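Local structure of peptide synthetase, module 7 (Actinoplanes teichomyceticus, 4TX3) at residues Gly236-His247 with Glu413-Tyr422; Asp281-Pro289 with Pro359-Val367. The protein belongs to the condensation-domain family as part of module 7 of a peptide synthetase, and is probably involved in non-ribosomal peptide assembly. All coordinates share one frame; numbering follows the deposited sequence.

Contact 1. Residues Gly236-His247 with Glu413-Tyr422; sequences GTVALRLDAGPH and EDGIEGALHY
An antiparallel β-ladder joins Gly236-Leu242 to Ile416-Tyr422, with strand directions 153° apart. Both ends are closed by paired backbone bonds: Leu242 N to Ile416 O and Ile416 N to Leu242 O at 2.8 Å each, and Tyr422 N to Gly236 O at 3.0 Å with Gly236 N to Tyr422 O at 3.1 Å. Beyond the ladder, the chain turns into a helix and the His247 ring inserts between Glu413 and Ile416. With CG anti to the backbone N (chi1 -179°), the imidazole has Ile416 CG1 over one face, 3.5 Å from the ring centroid and almost on its normal, and Glu413 CG over the other, 3.6 Å from that centroid. Gly415 N approaches the ring edge in plane, giving ND1 a weak bond of 2.8 Å, while NE2 bonds to Glu405. With an alanine here, Glu405 would probably lose a polar mate and a gap would open between Glu413 and Ile416. At the far end, the Thr237 methyl CG2 sits over the His421 ring, 3.4 Å from its centroid, and Gly236 CA lies over the Tyr422 ring; a CB on Gly236 would run into Tyr422 OH. Strand 235-242 is an outermost strand of its four-stranded sheet. Strand 413-423 pairs on its other side with 399-407, whose Leu403 touches Leu240 and Ile416, while helix 429-448 packs on Val238 and Tyr422.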
loop_
_atom_site.group_PDB
_atom_site.type_symbol
_atom_site.label_atom_id
_atom_site.label_comp_id
_atom_site.label_asym_id
_atom_site.label_seq_id
_atom_site.Cartn_x
_atom_site.Cartn_y
_atom_site.Cartn_z
ATOM N N GLY B 236 -29.039 6.885 -8.391
ATOM C CA GLY B 236 -28.548 8.108 -8.994
ATOM C C GLY B 236 -27.484 8.695 -8.093
ATOM O O GLY B 236 -27.315 8.241 -6.963
ATOM N N THR B 237 -26.763 9.699 -8.575
ATOM C CA THR B 237 -25.789 10.375 -7.733
ATOM C C THR B 237 -25.867 11.874 -7.891
ATOM O O THR B 237 -26.412 12.363 -8.865
ATOM C CB THR B 237 -24.349 9.931 -8.038
ATOM O OG1 THR B 237 -24.056 10.157 -9.421
ATOM C CG2 THR B 237 -24.168 8.465 -7.735
ATOM N N VAL B 238 -25.344 12.590 -6.897
ATOM C CA VAL B 238 -25.172 14.032 -6.935
ATOM C C VAL B 238 -23.829 14.347 -6.281
ATOM O O VAL B 238 -23.497 13.797 -5.224
ATOM C CB VAL B 238 -26.320 14.798 -6.204
ATOM C CG1 VAL B 238 -27.648 14.530 -6.867
ATOM C CG2 VAL B 238 -26.413 14.396 -4.735
ATOM N N ALA B 239 -23.042 15.207 -6.920
ATOM C CA ALA B 239 -21.749 15.593 -6.383
ATOM C C ALA B 239 -21.937 16.528 -5.210
ATOM O O ALA B 239 -23.035 17.019 -4.950
ATOM C CB ALA B 239 -20.884 16.248 -7.447
ATOM N N LEU B 240 -20.841 16.802 -4.523
ATOM C CA LEU B 240 -20.913 17.496 -3.264
ATOM C C LEU B 240 -19.513 17.961 -2.911
ATOM O O LEU B 240 -18.570 17.167 -2.999
ATOM C CB LEU B 240 -21.496 16.545 -2.215
ATOM C CG LEU B 240 -21.483 16.738 -0.709
ATOM C CD1 LEU B 240 -22.405 15.698 -0.143
ATOM C CD2 LEU B 240 -20.105 16.541 -0.134
ATOM N N ARG B 241 -19.369 19.229 -2.522
ATOM C CA ARG B 241 -18.081 19.723 -2.055
ATOM C C ARG B 241 -18.189 20.546 -0.770
ATOM O O ARG B 241 -19.116 21.323 -0.616
ATOM C CB ARG B 241 -17.396 20.569 -3.135
ATOM C CG ARG B 241 -15.945 20.909 -2.766
ATOM C CD ARG B 241 -15.330 22.080 -3.533
ATOM N NE ARG B 241 -14.124 22.533 -2.840
ATOM C CZ ARG B 241 -12.923 21.981 -2.996
ATOM N NH1 ARG B 241 -12.755 20.969 -3.846
ATOM N NH2 ARG B 241 -11.888 22.441 -2.308
ATOM N N LEU B 242 -17.230 20.351 0.137
ATOM C CA LEU B 242 -16.944 21.249 1.258
ATOM C C LEU B 242 -15.592 21.925 1.041
ATOM O O LEU B 242 -14.584 21.236 0.860
ATOM C CB LEU B 242 -16.927 20.479 2.583
ATOM C CG LEU B 242 -16.560 21.301 3.816
ATOM C CD1 LEU B 242 -17.638 22.371 4.109
ATOM C CD2 LEU B 242 -16.355 20.384 5.006
ATOM N N ASP B 243 -15.554 23.259 1.052
ATOM C CA ASP B 243 -14.329 23.994 0.689
ATOM C C ASP B 243 -13.216 23.763 1.718
ATOM O O ASP B 243 -13.480 23.265 2.808
ATOM C CB ASP B 243 -14.619 25.498 0.540
ATOM C CG ASP B 243 -15.380 25.830 -0.736
ATOM O OD1 ASP B 243 -15.260 25.072 -1.726
ATOM O OD2 ASP B 243 -16.104 26.853 -0.757
ATOM N N ALA B 244 -11.987 24.144 1.372
ATOM C CA ALA B 244 -10.808 23.829 2.176
ATOM C C ALA B 244 -10.813 24.498 3.553
ATOM O O ALA B 244 -10.508 23.863 4.566
ATOM C CB ALA B 244 -9.535 24.219 1.403
ATOM N N GLY B 245 -11.137 25.787 3.579
ATOM C CA GLY B 245 -11.222 26.538 4.821
ATOM C C GLY B 245 -12.138 25.922 5.875
ATOM O O GLY B 245 -11.687 25.623 6.983
ATOM N N PRO B 246 -13.430 25.742 5.544
ATOM C CA PRO B 246 -14.358 25.047 6.438
ATOM C C PRO B 246 -13.866 23.647 6.799
ATOM O O PRO B 246 -13.965 23.240 7.961
ATOM C CB PRO B 246 -15.645 24.967 5.620
ATOM C CG PRO B 246 -15.543 26.045 4.638
ATOM C CD PRO B 246 -14.091 26.174 4.305
ATOM N N HIS B 247 -13.341 22.921 5.815
ATOM C CA HIS B 247 -12.758 21.614 6.070
ATOM C C HIS B 247 -11.693 21.710 7.179
ATOM O O HIS B 247 -11.659 20.882 8.088
ATOM C CB HIS B 247 -12.170 21.037 4.780
ATOM C CG HIS B 247 -11.569 19.669 4.935
ATOM N ND1 HIS B 247 -10.881 19.042 3.923
ATOM C CD2 HIS B 247 -11.558 18.810 5.986
ATOM C CE1 HIS B 247 -10.471 17.855 4.338
ATOM N NE2 HIS B 247 -10.864 17.693 5.584
ATOM N N GLU B 413 -5.561 19.559 5.576
ATOM C CA GLU B 413 -6.916 19.591 5.043
ATOM C C GLU B 413 -7.093 20.549 3.860
ATOM O O GLU B 413 -6.840 21.756 3.972
ATOM C CB GLU B 413 -7.891 19.984 6.152
ATOM C CG GLU B 413 -8.214 18.880 7.160
ATOM C CD GLU B 413 -7.155 18.705 8.246
ATOM O OE1 GLU B 413 -6.356 19.637 8.506
ATOM O OE2 GLU B 413 -7.131 17.617 8.850
ATOM N N ASP B 414 -7.553 20.014 2.733
ATOM C CA ASP B 414 -7.673 20.810 1.522
ATOM C C ASP B 414 -9.020 20.645 0.798
ATOM O O ASP B 414 -9.089 20.730 -0.422
ATOM C CB ASP B 414 -6.527 20.459 0.576
ATOM C CG ASP B 414 -6.175 21.604 -0.341
ATOM O OD1 ASP B 414 -6.059 22.752 0.157
ATOM O OD2 ASP B 414 -6.028 21.361 -1.555
ATOM N N GLY B 415 -10.094 20.422 1.557
ATOM C CA GLY B 415 -11.429 20.278 0.993
ATOM C C GLY B 415 -11.988 18.863 1.087
ATOM O O GLY B 415 -11.244 17.879 1.013
ATOM N N ILE B 416 -13.303 18.741 1.257
ATOM C CA ILE B 416 -13.916 17.423 1.146
ATOM C C ILE B 416 -14.748 17.329 -0.128
ATOM O O ILE B 416 -15.567 18.195 -0.421
ATOM C CB ILE B 416 -14.788 17.081 2.350
ATOM C CG1 ILE B 416 -13.978 17.195 3.646
ATOM C CG2 ILE B 416 -15.356 15.682 2.185
ATOM C CD1 ILE B 416 -14.789 16.936 4.926
ATOM N N GLU B 417 -14.509 16.265 -0.882
ATOM C CA GLU B 417 -15.099 16.051 -2.196
ATOM C C GLU B 417 -15.891 14.741 -2.161
ATOM O O GLU B 417 -15.491 13.786 -1.492
ATOM C CB GLU B 417 -13.985 16.022 -3.251
ATOM C CG GLU B 417 -14.369 15.617 -4.669
ATOM C CD GLU B 417 -13.208 15.833 -5.671
ATOM O OE1 GLU B 417 -12.065 15.383 -5.384
ATOM O OE2 GLU B 417 -13.433 16.467 -6.739
ATOM N N GLY B 418 -17.024 14.680 -2.846
ATOM C CA GLY B 418 -17.787 13.452 -2.780
ATOM C C GLY B 418 -19.108 13.407 -3.505
ATOM O O GLY B 418 -19.420 14.272 -4.328
ATOM N N ALA B 419 -19.881 12.378 -3.193
ATOM C CA ALA B 419 -21.140 12.165 -3.863
ATOM C C ALA B 419 -22.144 11.512 -2.939
ATOM O O ALA B 419 -21.772 10.763 -2.034
ATOM C CB ALA B 419 -20.943 11.317 -5.095
ATOM N N LEU B 420 -23.415 11.822 -3.180
ATOM C CA LEU B 420 -24.524 11.190 -2.491
ATOM C C LEU B 420 -25.192 10.213 -3.445
ATOM O O LEU B 420 -25.718 10.622 -4.474
ATOM C CB LEU B 420 -25.538 12.236 -1.986
ATOM C CG LEU B 420 -26.856 11.667 -1.453
ATOM C CD1 LEU B 420 -26.622 10.719 -0.262
ATOM C CD2 LEU B 420 -27.809 12.761 -1.063
ATOM N N HIS B 421 -25.163 8.925 -3.128
ATOM C CA HIS B 421 -25.891 7.961 -3.934
ATOM C C HIS B 421 -27.265 7.746 -3.319
ATOM O O HIS B 421 -27.393 7.694 -2.099
ATOM C CB HIS B 421 -25.122 6.648 -4.035
ATOM C CG HIS B 421 -23.757 6.795 -4.641
ATOM N ND1 HIS B 421 -23.358 6.094 -5.758
ATOM C CD2 HIS B 421 -22.695 7.551 -4.277
ATOM C CE1 HIS B 421 -22.113 6.416 -6.058
ATOM N NE2 HIS B 421 -21.687 7.298 -5.177
ATOM N N TYR B 422 -28.299 7.637 -4.144
ATOM C CA TYR B 422 -29.641 7.463 -3.599
ATOM C C TYR B 422 -30.444 6.462 -4.385
ATOM O O TYR B 422 -30.185 6.211 -5.561
ATOM C CB TYR B 422 -30.396 8.794 -3.571
ATOM C CG TYR B 422 -30.567 9.389 -4.945
ATOM C CD1 TYR B 422 -29.558 10.163 -5.516
ATOM C CD2 TYR B 422 -31.722 9.166 -5.685
ATOM C CE1 TYR B 422 -29.698 10.707 -6.779
ATOM C CE2 TYR B 422 -31.867 9.703 -6.956
ATOM C CZ TYR B 422 -30.853 10.471 -7.493
ATOM O OH TYR B 422 -30.992 11.015 -8.750
#

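Contact 2. Residues Asp281-Pro289 with Pro359-Val367; sequences DLVIGTTLP and PVYQVGLQV
Tyr361 lies against Val283 and Gly285 where strand 281-288 meets the beginning of strand 363-369. Its CB touches Val283 CG1 at 3.8 Å. The first torsion (chi1 67°) places CG between the backbone N and the carbonyl carbon, and from there the ring extends beneath Gly285. CD2 is 3.5 Å from Gly285 CA, and that CA stands 3.4 Å from the ring centroid, 11° off the normal, which defines a CH-pi contact over the centre of the face. A side chain at Gly285 would collide with CE2, so this close approach of backbone to ring depends on the bare glycine. At the tip, OH is 2.7 Å from a water that is also 3.1 Å from Thr287 OG1, so the phenol reaches the strand through a bridging molecule.

The backbones meet in a single bridge. Gly285 N bonds to Val363 O at 3.1 Å, and Leu365 N bonds to Gly285 O at 2.8 Å; one residue thus grips both neighbours of Gly364, the pattern of a parallel pair. A second water donates to Val283 O and accepts from Gln362 N where the chains diverge. Farther on, the bent Gln366 side chain turns its amide to the other backbone: OE1 takes Thr287 N on an in-plane lone pair, 3.3 Å and 162° at the hydrogen. The approaches of Gln366 NE2 to Thr287 O and of Thr286 OG1 to Leu365 O are too short to be trusted in detail.

Strand 306-313 pairs with 281-288, and its Pro307 touches Tyr361, whose ring also meets His358 edge-to-face. Helix 261-278 packs on Ile284 through Leu269 and Ala270, while Pro309 of strand 306-313 touches both Val283 and Val360.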
loop_
_atom_site.group_PDB
_atom_site.type_symbol
_atom_site.label_atom_id
_atom_site.label_comp_id
_atom_site.label_asym_id
_atom_site.label_seq_id
_atom_site.Cartn_x
_atom_site.Cartn_y
_atom_site.Cartn_z
ATOM N N ASP B 281 -33.828 9.761 17.433
ATOM C CA ASP B 281 -33.299 8.414 17.627
ATOM C C ASP B 281 -32.913 7.848 16.266
ATOM O O ASP B 281 -33.768 7.427 15.483
ATOM C CB ASP B 281 -34.330 7.514 18.332
ATOM C CG ASP B 281 -33.793 6.096 18.625
ATOM O OD1 ASP B 281 -32.552 5.936 18.711
ATOM O OD2 ASP B 281 -34.608 5.143 18.779
ATOM N N LEU B 282 -31.620 7.848 15.975
ATOM C CA LEU B 282 -31.173 7.597 14.611
ATOM C C LEU B 282 -30.087 6.550 14.561
ATOM O O LEU B 282 -29.263 6.461 15.477
ATOM C CB LEU B 282 -30.650 8.885 13.969
ATOM C CG LEU B 282 -31.601 10.046 13.707
ATOM C CD1 LEU B 282 -30.855 11.172 13.014
ATOM C CD2 LEU B 282 -32.729 9.585 12.827
ATOM N N VAL B 283 -30.087 5.756 13.495
ATOM C CA VAL B 283 -28.981 4.854 13.240
ATOM C C VAL B 283 -28.349 5.206 11.899
ATOM O O VAL B 283 -28.995 5.171 10.866
ATOM C CB VAL B 283 -29.413 3.371 13.248
ATOM C CG1 VAL B 283 -28.223 2.480 12.925
ATOM C CG2 VAL B 283 -30.000 2.985 14.595
ATOM N N ILE B 284 -27.081 5.587 11.938
ATOM C CA ILE B 284 -26.309 5.809 10.729
ATOM C C ILE B 284 -25.247 4.740 10.604
ATOM O O ILE B 284 -24.429 4.561 11.509
ATOM C CB ILE B 284 -25.640 7.164 10.730
ATOM C CG1 ILE B 284 -26.708 8.263 10.783
ATOM C CG2 ILE B 284 -24.741 7.292 9.507
ATOM C CD1 ILE B 284 -26.156 9.657 10.796
ATOM N N GLY B 285 -25.265 4.026 9.485
ATOM C CA GLY B 285 -24.339 2.931 9.279
ATOM C C GLY B 285 -23.168 3.316 8.395
ATOM O O GLY B 285 -23.206 4.314 7.664
ATOM N N THR B 286 -22.119 2.511 8.478
ATOM C CA THR B 286 -20.929 2.687 7.673
ATOM C C THR B 286 -20.336 1.319 7.336
ATOM O O THR B 286 -20.616 0.333 8.018
ATOM C CB THR B 286 -19.873 3.556 8.397
ATOM O OG1 THR B 286 -18.943 4.079 7.440
ATOM C CG2 THR B 286 -19.123 2.743 9.443
ATOM N N THR B 287 -19.531 1.262 6.277
ATOM C CA THR B 287 -18.881 0.022 5.900
ATOM C C THR B 287 -17.380 0.100 6.182
ATOM O O THR B 287 -16.666 0.909 5.605
ATOM C CB THR B 287 -19.133 -0.314 4.432
ATOM O OG1 THR B 287 -20.543 -0.419 4.223
ATOM C CG2 THR B 287 -18.491 -1.648 4.060
ATOM N N LEU B 288 -16.925 -0.741 7.105
ATOM C CA LEU B 288 -15.517 -0.852 7.434
ATOM C C LEU B 288 -14.833 -1.840 6.497
ATOM O O LEU B 288 -15.451 -2.834 6.102
ATOM C CB LEU B 288 -15.338 -1.325 8.871
ATOM C CG LEU B 288 -16.046 -0.565 9.976
ATOM C CD1 LEU B 288 -15.692 -1.195 11.308
ATOM C CD2 LEU B 288 -15.615 0.877 9.920
ATOM N N PRO B 289 -13.548 -1.595 6.169
ATOM C CA PRO B 289 -12.778 -2.599 5.430
ATOM C C PRO B 289 -12.400 -3.736 6.368
ATOM O O PRO B 289 -12.619 -3.602 7.578
ATOM C CB PRO B 289 -11.536 -1.834 4.996
ATOM C CG PRO B 289 -11.283 -0.938 6.178
ATOM C CD PRO B 289 -12.679 -0.494 6.630
ATOM N N PRO B 359 -32.089 -3.518 6.481
ATOM C CA PRO B 359 -32.368 -3.652 7.917
ATOM C C PRO B 359 -31.457 -2.779 8.801
ATOM O O PRO B 359 -30.345 -2.445 8.371
ATOM C CB PRO B 359 -32.107 -5.135 8.170
ATOM C CG PRO B 359 -31.083 -5.492 7.156
ATOM C CD PRO B 359 -31.439 -4.724 5.939
ATOM N N VAL B 360 -31.930 -2.430 10.003
ATOM C CA VAL B 360 -31.189 -1.626 10.984
ATOM C C VAL B 360 -30.911 -0.189 10.532
ATOM O O VAL B 360 -31.234 0.745 11.256
ATOM C CB VAL B 360 -29.833 -2.263 11.363
ATOM C CG1 VAL B 360 -29.185 -1.486 12.520
ATOM C CG2 VAL B 360 -30.004 -3.717 11.726
ATOM N N TYR B 361 -30.287 0.003 9.368
ATOM C CA TYR B 361 -30.100 1.364 8.868
ATOM C C TYR B 361 -30.328 1.494 7.372
ATOM O O TYR B 361 -30.127 0.553 6.611
ATOM C CB TYR B 361 -28.705 1.907 9.228
ATOM C CG TYR B 361 -27.540 1.223 8.554
ATOM C CD1 TYR B 361 -26.972 0.074 9.096
ATOM C CD2 TYR B 361 -26.986 1.745 7.382
ATOM C CE1 TYR B 361 -25.895 -0.544 8.482
ATOM C CE2 TYR B 361 -25.913 1.137 6.757
ATOM C CZ TYR B 361 -25.369 -0.008 7.314
ATOM O OH TYR B 361 -24.293 -0.614 6.695
ATOM N N GLN B 362 -30.752 2.688 6.969
ATOM C CA GLN B 362 -31.101 2.976 5.592
ATOM C C GLN B 362 -30.260 4.148 5.059
ATOM O O GLN B 362 -30.296 4.472 3.860
ATOM C CB GLN B 362 -32.602 3.275 5.481
ATOM C CG GLN B 362 -33.516 2.120 5.892
ATOM C CD GLN B 362 -33.619 1.950 7.400
ATOM O OE1 GLN B 362 -33.784 2.922 8.129
ATOM N NE2 GLN B 362 -33.510 0.712 7.873
ATOM N N VAL B 363 -29.507 4.780 5.961
ATOM C CA VAL B 363 -28.591 5.857 5.606
ATOM C C VAL B 363 -27.155 5.456 5.920
ATOM O O VAL B 363 -26.853 5.075 7.054
ATOM C CB VAL B 363 -28.920 7.158 6.357
ATOM C CG1 VAL B 363 -28.001 8.303 5.883
ATOM C CG2 VAL B 363 -30.385 7.511 6.166
ATOM N N GLY B 364 -26.274 5.538 4.921
ATOM C CA GLY B 364 -24.886 5.159 5.105
ATOM C C GLY B 364 -23.931 6.326 4.936
ATOM O O GLY B 364 -24.206 7.263 4.171
ATOM N N LEU B 365 -22.805 6.277 5.647
ATOM C CA LEU B 365 -21.788 7.313 5.519
ATOM C C LEU B 365 -20.379 6.741 5.410
ATOM O O LEU B 365 -19.952 5.927 6.218
ATOM C CB LEU B 365 -21.856 8.285 6.692
ATOM C CG LEU B 365 -20.753 9.344 6.765
ATOM C CD1 LEU B 365 -20.732 10.193 5.521
ATOM C CD2 LEU B 365 -20.960 10.209 7.977
ATOM N N GLN B 366 -19.668 7.191 4.387
ATOM C CA GLN B 366 -18.294 6.788 4.133
ATOM C C GLN B 366 -17.422 8.045 4.033
ATOM O O GLN B 366 -17.669 8.905 3.203
ATOM C CB GLN B 366 -18.228 5.975 2.837
ATOM C CG GLN B 366 -17.390 4.727 2.899
ATOM C CD GLN B 366 -17.979 3.654 3.795
ATOM O OE1 GLN B 366 -19.207 3.534 3.967
ATOM N NE2 GLN B 366 -17.099 2.867 4.386
ATOM N N VAL B 367 -16.433 8.171 4.903
ATOM C CA VAL B 367 -15.506 9.283 4.848
ATOM C C VAL B 367 -14.109 8.722 4.781
ATOM O O VAL B 367 -13.560 8.326 5.797
ATOM C CB VAL B 367 -15.624 10.213 6.070
ATOM C CG1 VAL B 367 -14.514 11.265 6.045
ATOM C CG2 VAL B 367 -16.986 10.886 6.112
HETATM O O HOH W 1 -30.551 4.900 8.628
HETATM O O HOH W 2 -23.108 1.077 5.032
#

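Overall arrangement
Contacts 1 and 2 reach opposite edges of one mixed sheet: the order is 235-242, 413-423, 399-407, 363-369, so contact 1 pairs the first two strands and contact 2 attaches 281-288 to the last. Their centres are 18 Å apart, their nearest atoms about 6 Å. Leu399, first residue of 399-407, links them, packing on Tyr422 and bonding through its backbone to Gln362 and Gly364. The centre of contact 2 lies about 11 Å from the centre of the chain, that of contact 1 about 19 Å. After 363-369 the chain crosses to strand 383-388, an edge of the other large sheet. A sulfate, probably from the crystallisation liquor, lies about 4 Å from the Tyr422 side chain.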